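Long-range contacts in 3-keto-5-aminohexanoate cleavage enzyme (Ralstonia eutropha, PDB 3C6C), which probably cleaves 3-keto-5-aminohexanoate or a related beta-keto acid in a metal-dependent reaction, on a TIM beta/alpha-barrel scaffold: residues L185-P190 with P209-V214; L100-G105 with C139-A144. All coordinates share one frame; numbering follows the deposited sequence.

Interaction 1 (L185-P190 with P209-V214)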
loop_
_atom_site.group_PDB
_atom_site.type_symbol
_atom_site.label_atom_id
_atom_site.label_comp_id
_atom_site.label_asym_id
_atom_site.label_seq_id
_atom_site.Cartn_x
_atom_site.Cartn_y
_atom_site.Cartn_z
ATOM N N LEU A 185 -13.755 20.127 3.975
ATOM C CA LEU A 185 -14.382 19.159 3.082
ATOM C C LEU A 185 -14.295 17.791 3.719
ATOM O O LEU A 185 -13.225 17.153 3.756
ATOM C CB LEU A 185 -13.694 19.142 1.701
ATOM C CG LEU A 185 -13.559 20.487 0.988
ATOM C CD1 LEU A 185 -12.708 20.326 -0.269
ATOM C CD2 LEU A 185 -14.941 21.092 0.684
ATOM N N GLU A 186 -15.448 17.352 4.204
ATOM C CA GLU A 186 -15.570 16.075 4.911
ATOM C C GLU A 186 -15.854 14.956 3.911
ATOM O O GLU A 186 -16.848 14.965 3.182
ATOM C CB GLU A 186 -16.656 16.102 5.988
ATOM C CG GLU A 186 -16.811 17.398 6.812
ATOM C CD GLU A 186 -15.659 17.751 7.729
ATOM O OE1 GLU A 186 -14.753 16.910 7.946
ATOM O OE2 GLU A 186 -15.679 18.903 8.265
ATOM N N VAL A 187 -14.944 13.994 3.915
ATOM C CA VAL A 187 -14.942 12.875 2.952
ATOM C C VAL A 187 -15.018 11.497 3.597
ATOM O O VAL A 187 -14.423 11.226 4.655
ATOM C CB VAL A 187 -13.705 12.981 1.991
ATOM C CG1 VAL A 187 -13.692 14.356 1.257
ATOM C CG2 VAL A 187 -12.360 12.698 2.743
ATOM N N PHE A 188 -15.816 10.639 2.957
ATOM C CA PHE A 188 -16.127 9.292 3.467
ATOM C C PHE A 188 -15.644 8.184 2.553
ATOM O O PHE A 188 -15.843 6.998 2.828
ATOM C CB PHE A 188 -17.640 9.143 3.676
ATOM C CG PHE A 188 -18.212 10.047 4.745
ATOM C CD1 PHE A 188 -18.423 11.393 4.492
ATOM C CD2 PHE A 188 -18.581 9.541 5.970
ATOM C CE1 PHE A 188 -18.969 12.211 5.453
ATOM C CE2 PHE A 188 -19.135 10.364 6.942
ATOM C CZ PHE A 188 -19.326 11.688 6.672
ATOM N N SER A 189 -15.014 8.593 1.454
ATOM C CA SER A 189 -14.627 7.674 0.368
ATOM C C SER A 189 -13.633 8.321 -0.577
ATOM O O SER A 189 -13.472 9.513 -0.553
ATOM C CB SER A 189 -15.847 7.292 -0.458
ATOM O OG SER A 189 -16.307 8.419 -1.203
ATOM N N PRO A 190 -13.004 7.537 -1.440
ATOM C CA PRO A 190 -12.093 8.149 -2.431
ATOM C C PRO A 190 -12.872 8.999 -3.440
ATOM O O PRO A 190 -12.414 10.031 -3.903
ATOM C CB PRO A 190 -11.443 6.935 -3.093
ATOM C CG PRO A 190 -12.338 5.812 -2.804
ATOM C CD PRO A 190 -12.881 6.067 -1.441
ATOM N N PRO A 209 -6.783 24.409 0.354
ATOM C CA PRO A 209 -7.920 23.517 0.560
ATOM C C PRO A 209 -7.763 22.677 1.816
ATOM O O PRO A 209 -6.666 22.261 2.158
ATOM C CB PRO A 209 -7.873 22.590 -0.657
ATOM C CG PRO A 209 -6.866 23.172 -1.565
ATOM C CD PRO A 209 -5.913 23.931 -0.725
ATOM N N LEU A 210 -8.899 22.445 2.455
ATOM C CA LEU A 210 -8.992 21.629 3.689
ATOM C C LEU A 210 -9.847 20.405 3.482
ATOM O O LEU A 210 -11.043 20.499 3.202
ATOM C CB LEU A 210 -9.643 22.431 4.830
ATOM C CG LEU A 210 -9.107 23.791 5.198
ATOM C CD1 LEU A 210 -9.867 24.303 6.432
ATOM C CD2 LEU A 210 -7.579 23.747 5.434
ATOM N N PHE A 211 -9.220 19.252 3.668
ATOM C CA PHE A 211 -9.890 17.957 3.563
ATOM C C PHE A 211 -9.811 17.238 4.928
ATOM O O PHE A 211 -8.788 17.264 5.618
ATOM C CB PHE A 211 -9.237 17.030 2.546
ATOM C CG PHE A 211 -9.448 17.411 1.100
ATOM C CD1 PHE A 211 -8.699 18.411 0.528
ATOM C CD2 PHE A 211 -10.331 16.698 0.299
ATOM C CE1 PHE A 211 -8.859 18.728 -0.797
ATOM C CE2 PHE A 211 -10.504 17.021 -1.046
ATOM C CZ PHE A 211 -9.759 18.033 -1.582
ATOM N N GLN A 212 -10.896 16.590 5.280
ATOM C CA GLN A 212 -10.891 15.679 6.432
ATOM C C GLN A 212 -11.581 14.372 6.154
ATOM O O GLN A 212 -12.736 14.319 5.744
ATOM C CB GLN A 212 -11.519 16.321 7.658
ATOM C CG GLN A 212 -11.627 15.398 8.857
ATOM C CD GLN A 212 -11.826 16.160 10.159
ATOM O OE1 GLN A 212 -10.922 16.208 10.997
ATOM N NE2 GLN A 212 -13.007 16.769 10.326
HETATM N N MSE A 213 -10.860 13.305 6.450
HETATM C CA MSE A 213 -11.413 11.948 6.359
HETATM C C MSE A 213 -12.156 11.576 7.633
HETATM O O MSE A 213 -11.578 11.560 8.727
HETATM C CB MSE A 213 -10.313 10.890 6.184
HETATM C CG MSE A 213 -9.291 11.177 5.156
HETATM SE SE MSE A 213 -7.970 9.757 5.267
HETATM C CE MSE A 213 -6.755 10.640 4.345
ATOM N N VAL A 214 -13.438 11.304 7.453
ATOM C CA VAL A 214 -14.296 10.676 8.452
ATOM C C VAL A 214 -14.135 9.165 8.339
ATOM O O VAL A 214 -14.474 8.561 7.315
ATOM C CB VAL A 214 -15.798 11.075 8.265
ATOM C CG1 VAL A 214 -16.653 10.488 9.415
ATOM C CG2 VAL A 214 -15.944 12.624 8.199
HETATM O O HOH W 1 -13.005 8.823 4.890
#
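Leu185, Glu186 and Val187 pair in parallel with Phe211, Gln212 and Met213, joining neighbouring strands of the TIM barrel; helix 190-201 makes the crossover of this beta-alpha-beta unit. The short strand axes approach to 4.7 Å at 28°. Four backbone bonds satisfy the facing polar groups: Leu185 N donates to Leu210 O, Gln212 N to Leu185 O, Val187 N to Gln212 O and Val214 N to Val187 O. The last of these spans 3.0 Å from Val214 N to Val187 O. Val187 O accepts a second hydrogen bond, from a water whose O is 2.8 Å from it; the same water also donates to Val214 O and so ties the C-terminal ends of the pair together.

Glu186 and Gln212 run side by side inside the barrel. Gln212 NE2 donates to Glu186 OE1 over 3.0 Å, in the amide plane and on the syn side of the carboxylate; a bend at chi2 (-67°) folds the glutamate back to reach it. Glu186 OE2 has a weak hydrogen bond with Ser145 OG and lies close to Glu184 OE1, and the Glu186 side chain is about 6 Å from the nickel ion.

On the opposite, helix-facing side, Leu185 CD1 sits over a face of Phe211 in a CH-pi contact, 4.1 Å from the ring centroid, while Val187 CG1 reaches the ring edge. Beyond the strand, Ser189 N-caps the following helix by a bond from Asp192 N to its OG. Phe188 lies alongside Val214, whose CB stands over a ring face and whose CG1 comes within 3.5 Å of Phe188 CE2.

Interaction 2 (L100-G105 with C139-A144). With EDO (1,2-ethanediol), chain E.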
loop_
_atom_site.group_PDB
_atom_site.type_symbol
_atom_site.label_atom_id
_atom_site.label_comp_id
_atom_site.label_asym_id
_atom_site.label_seq_id
_atom_site.Cartn_x
_atom_site.Cartn_y
_atom_site.Cartn_z
ATOM N N LEU A 100 -12.842 29.026 15.060
ATOM C CA LEU A 100 -14.183 28.431 15.065
ATOM C C LEU A 100 -14.523 27.751 13.742
ATOM O O LEU A 100 -14.343 28.299 12.666
ATOM C CB LEU A 100 -15.253 29.475 15.382
ATOM C CG LEU A 100 -15.101 30.270 16.663
ATOM C CD1 LEU A 100 -16.229 31.277 16.825
ATOM C CD2 LEU A 100 -14.977 29.319 17.839
ATOM N N ASN A 101 -15.005 26.527 13.892
ATOM C CA ASN A 101 -15.469 25.659 12.786
ATOM C C ASN A 101 -16.907 25.226 13.096
ATOM O O ASN A 101 -17.172 24.383 13.962
ATOM C CB ASN A 101 -14.495 24.472 12.617
ATOM C CG ASN A 101 -14.972 23.418 11.594
ATOM O OD1 ASN A 101 -16.084 23.473 11.086
ATOM N ND2 ASN A 101 -14.116 22.425 11.322
ATOM N N LEU A 102 -17.849 25.869 12.430
ATOM C CA LEU A 102 -19.255 25.539 12.636
ATOM C C LEU A 102 -19.702 24.451 11.681
ATOM O O LEU A 102 -19.376 24.451 10.499
ATOM C CB LEU A 102 -20.171 26.760 12.447
ATOM C CG LEU A 102 -19.971 27.955 13.379
ATOM C CD1 LEU A 102 -21.093 29.003 13.132
ATOM C CD2 LEU A 102 -19.777 27.561 14.848
ATOM N N THR A 103 -20.455 23.500 12.228
ATOM C CA THR A 103 -21.036 22.472 11.388
ATOM C C THR A 103 -21.971 23.113 10.358
ATOM O O THR A 103 -22.744 24.033 10.650
ATOM C CB THR A 103 -21.812 21.391 12.184
ATOM O OG1 THR A 103 -22.206 20.351 11.273
ATOM C CG2 THR A 103 -23.065 21.995 12.865
ATOM N N CYS A 104 -21.869 22.597 9.147
ATOM C CA CYS A 104 -22.833 22.913 8.104
ATOM C C CYS A 104 -23.244 21.644 7.378
ATOM O O CYS A 104 -23.565 21.674 6.189
ATOM C CB CYS A 104 -22.260 23.949 7.148
ATOM S SG CYS A 104 -23.551 24.910 6.315
ATOM N N GLY A 105 -23.184 20.542 8.124
ATOM C CA GLY A 105 -23.599 19.207 7.658
ATOM C C GLY A 105 -25.107 19.029 7.701
ATOM O O GLY A 105 -25.700 18.101 7.143
ATOM N N CYS A 139 -22.950 34.278 11.953
ATOM C CA CYS A 139 -21.834 34.032 12.871
ATOM C C CYS A 139 -20.457 34.282 12.273
ATOM O O CYS A 139 -19.513 34.578 12.995
ATOM C CB CYS A 139 -21.875 32.598 13.402
ATOM S SG CYS A 139 -23.309 32.191 14.423
ATOM N N LEU A 140 -20.358 34.119 10.956
ATOM C CA LEU A 140 -19.107 34.330 10.223
ATOM C C LEU A 140 -17.884 33.661 10.881
ATOM O O LEU A 140 -16.890 34.316 11.181
ATOM C CB LEU A 140 -18.857 35.825 10.017
ATOM C CG LEU A 140 -19.871 36.521 9.088
ATOM C CD1 LEU A 140 -19.587 38.011 9.013
ATOM C CD2 LEU A 140 -19.863 35.866 7.684
ATOM N N PRO A 141 -17.937 32.327 11.089
ATOM C CA PRO A 141 -16.780 31.603 11.587
ATOM C C PRO A 141 -15.685 31.561 10.536
ATOM O O PRO A 141 -15.934 31.828 9.363
ATOM C CB PRO A 141 -17.321 30.188 11.790
ATOM C CG PRO A 141 -18.368 30.063 10.761
ATOM C CD PRO A 141 -19.031 31.409 10.699
ATOM N N GLU A 142 -14.473 31.212 10.936
ATOM C CA GLU A 142 -13.366 31.135 9.957
ATOM C C GLU A 142 -13.535 29.912 9.073
ATOM O O GLU A 142 -13.167 29.900 7.907
ATOM C CB GLU A 142 -11.982 31.132 10.628
ATOM C CG GLU A 142 -11.613 32.543 11.073
ATOM C CD GLU A 142 -10.481 32.578 12.060
ATOM O OE1 GLU A 142 -10.684 32.192 13.238
ATOM O OE2 GLU A 142 -9.397 33.058 11.655
ATOM N N ILE A 143 -14.124 28.895 9.664
ATOM C CA ILE A 143 -14.261 27.581 9.010
ATOM C C ILE A 143 -15.667 27.057 9.202
ATOM O O ILE A 143 -16.315 27.360 10.186
ATOM C CB ILE A 143 -13.240 26.559 9.585
ATOM C CG1 ILE A 143 -11.795 27.038 9.392
ATOM C CG2 ILE A 143 -13.446 25.168 9.001
ATOM C CD1 ILE A 143 -10.777 26.199 10.149
ATOM N N ALA A 144 -16.157 26.317 8.222
ATOM C CA ALA A 144 -17.402 25.522 8.389
ATOM C C ALA A 144 -17.280 24.190 7.675
ATOM O O ALA A 144 -16.602 24.078 6.656
ATOM C CB ALA A 144 -18.645 26.293 7.907
HETATM C C1 EDO E . -14.298 34.587 8.553
HETATM O O1 EDO E . -14.078 35.574 9.562
HETATM C C2 EDO E . -15.634 34.800 7.862
HETATM O O2 EDO E . -15.667 36.092 7.247
HETATM O O HOH W 2 -13.247 31.644 13.778
#
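Asn101 and Leu102 pair with Ile143 and Ala144 where two parallel strands of the TIM barrel, 99-103 and 143-147, meet; the CA atoms of Asn101 and Ile143 are 4.4 Å apart. Two backbone hydrogen bonds define the register: Ile143 N donates to Leu100 O and Leu102 N to Ile143 O, each over 3.1 Å. CA-H...O contacts supplement them, from Asn101 CA to Ile143 O and from Ala144 CA to Leu102 O.

Water extends the polar link at the start of the pair. One molecule accepts from both Leu100 N and Glu142 N and donates to Glu142 OE1, its O 2.7 Å from that atom, bridging the strand to the loop before its neighbour. Glu142 OE2 forms a salt bridge with Arg307. Nearby, 1,2-ethanediol, probably from the crystallisation liquor, has a weak hydrogen bond to Leu140 O.

Apolar packing occupies the side facing the helices. Leu102 crosses Pro141 at about a right angle: Leu102 CG lies 3.7 Å from Pro141 CG, and Leu102 CD1 reaches both that ring and Cys139 CB at the end of helix 134-139. Pro141 CB also packs on Leu100 CB, and Cys104 CB lies 4.4 Å from Ala144 CB.

Inside the barrel an amide meets an aliphatic branch. With CG anti to the backbone N (chi1 173°), the Asn101 amide is laid obliquely across Ile143. Asn101 OD1 is hydrogen-bonded to Ser145 OG and has a weak hydrogen bond with His66 ND1, of a nickel ligand; another weak one joins Asn101 ND2 and Glu184 OE1. This is consistent with a second-shell role for Asn101, its side chain about 7 Å from the metal. Methyl Ile143 CG2 touches this amide, lying 3.5 Å from Asn101 CG.

How the interactions relate
Interaction 2 closes before interaction 1 opens along the chain, and their centres lie 16 Å apart. Both belong to the same curled sheet, whose four strands here run parallel in the order 99-103, 143-147, 182-187, 210-214; the pairing of 143-147 with 182-187 lies between them. They touch directly, Leu210 CD1 packing 4.3 Å from Ile143 CD1. Polar contacts also link them: Ser145 and Glu184, on the two middle strands, both lie beside Asn101 of interaction 2 and Glu186 of interaction 1. With the nickel, held by His66, His68 and Glu269, close to both side chains, the two contacts probably build adjoining parts of one metal-centred pocket.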